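Local coordinates for Serine/threonine-protein kinase BRSK1 (Mus musculus, PDB 5IRI) that acts as a serine/threonine kinase, represented here by its C-terminal fragment of autoinhibitory sequence and KA1 domain, which probably helps restrain the kinase, at residues K25-S28 against S29-D33. Residues are numbered along the deposited sequence; the frame is centred on the assembly and turned at random.
Sequences KPLS and SIKAD
The Asp33 carboxylate, the planar side chain here, meets Lys25 end-on at OD2 and not over either face, while the puckered Pro26 ring brings its CG against Ser29 OG, 3.3 Å away. They belong to the N-cap and first two turns of helix 27-40 of the KA1 domain. Pro26 is the N-cap, and buried Ile30 sets the helix on the antiparallel sheet, at Tyr98, Val100 and Ile77, and against Leu123 of helix 109-124. Pro26 O accepts the first helical bond, from Ile30 N (3.1 Å), and a weak one from Ser29 N. The following bonds are Lys31 N to Leu27 O, nearly straight at 170°, and Ala32 N to Ser28 O.

Lys25 sends its chain forward alongside the first turn: CG stands opposite the backbone N (chi1 -170°), and its methylenes pass Ser29 CB and cross Ile30 CG1, with CD 3.8 Å from the latter. The chain then bends at chi3 and chi4, leaving NZ 3.7 Å from Asp33 OD2, a long salt bridge. NZ is also hydrogen-bonded to the carbonyls of Leu123 and Ser125, so this ammonium ties the start of one helix to the end of the other. Lys31 NZ bonds Gln51 OE1; lower on the same side chain, CG lies 3.8 Å from Leu27 CD1.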
loop_
_atom_site.group_PDB
_atom_site.type_symbol
_atom_site.label_atom_id
_atom_site.label_comp_id
_atom_site.label_asym_id
_atom_site.label_seq_id
_atom_site.Cartn_x
_atom_site.Cartn_y
_atom_site.Cartn_z
ATOM N N LYS A 25 3.763 -13.001 10.055
ATOM C CA LYS A 25 4.538 -11.791 10.217
ATOM C C LYS A 25 3.894 -10.931 11.290
ATOM O O LYS A 25 2.719 -10.562 11.141
ATOM C CB LYS A 25 4.613 -11.037 8.896
ATOM C CG LYS A 25 5.593 -9.890 8.913
ATOM C CD LYS A 25 5.766 -9.319 7.523
ATOM C CE LYS A 25 7.241 -9.188 7.170
ATOM N NZ LYS A 25 7.652 -10.131 6.095
ATOM N N PRO A 26 4.600 -10.597 12.374
ATOM C CA PRO A 26 3.992 -9.801 13.454
ATOM C C PRO A 26 3.611 -8.390 13.015
ATOM O O PRO A 26 4.227 -7.815 12.116
ATOM C CB PRO A 26 5.085 -9.771 14.532
ATOM C CG PRO A 26 6.346 -10.232 13.844
ATOM C CD PRO A 26 5.907 -11.153 12.759
ATOM N N LEU A 27 2.594 -7.822 13.690
ATOM C CA LEU A 27 2.037 -6.527 13.273
ATOM C C LEU A 27 3.085 -5.427 13.253
ATOM O O LEU A 27 3.069 -4.576 12.357
ATOM C CB LEU A 27 0.882 -6.102 14.180
ATOM C CG LEU A 27 0.525 -4.602 14.143
ATOM C CD1 LEU A 27 -0.060 -4.164 12.807
ATOM C CD2 LEU A 27 -0.421 -4.214 15.261
ATOM N N SER A 28 3.968 -5.391 14.257
ATOM C CA SER A 28 5.069 -4.434 14.238
ATOM C C SER A 28 5.851 -4.535 12.937
ATOM O O SER A 28 6.110 -3.517 12.285
ATOM C CB SER A 28 5.992 -4.660 15.438
ATOM O OG SER A 28 6.447 -6.000 15.491
ATOM N N SER A 29 6.206 -5.762 12.528
ATOM C CA SER A 29 7.007 -5.964 11.324
ATOM C C SER A 29 6.277 -5.515 10.073
ATOM O O SER A 29 6.906 -5.017 9.137
ATOM C CB SER A 29 7.399 -7.433 11.183
ATOM O OG SER A 29 8.149 -7.875 12.300
ATOM N N ILE A 30 4.964 -5.703 10.022
ATOM C CA ILE A 30 4.196 -5.242 8.873
ATOM C C ILE A 30 4.189 -3.726 8.825
ATOM O O ILE A 30 4.363 -3.127 7.762
ATOM C CB ILE A 30 2.765 -5.803 8.922
ATOM C CG1 ILE A 30 2.778 -7.325 8.735
ATOM C CG2 ILE A 30 1.888 -5.126 7.868
ATOM C CD1 ILE A 30 1.459 -8.002 9.000
ATOM N N LYS A 31 3.959 -3.086 9.974
ATOM C CA LYS A 31 3.984 -1.635 10.030
ATOM C C LYS A 31 5.344 -1.125 9.594
ATOM O O LYS A 31 5.441 -0.228 8.751
ATOM C CB LYS A 31 3.636 -1.149 11.440
ATOM C CG LYS A 31 2.153 -1.200 11.801
ATOM C CD LYS A 31 1.885 -0.487 13.134
ATOM C CE LYS A 31 2.070 1.039 13.006
ATOM N NZ LYS A 31 1.764 1.792 14.267
ATOM N N ALA A 32 6.413 -1.716 10.127
ATOM C CA ALA A 32 7.747 -1.288 9.732
ATOM C C ALA A 32 7.931 -1.393 8.225
ATOM O O ALA A 32 8.255 -0.399 7.564
ATOM C CB ALA A 32 8.800 -2.105 10.467
ATOM N N ASP A 33 7.670 -2.578 7.661
ATOM C CA ASP A 33 7.866 -2.810 6.232
ATOM C C ASP A 33 7.102 -1.806 5.374
ATOM O O ASP A 33 7.646 -1.294 4.383
ATOM C CB ASP A 33 7.433 -4.228 5.870
ATOM C CG ASP A 33 8.474 -5.269 6.207
ATOM O OD1 ASP A 33 9.680 -4.949 6.271
ATOM O OD2 ASP A 33 8.074 -6.432 6.386
#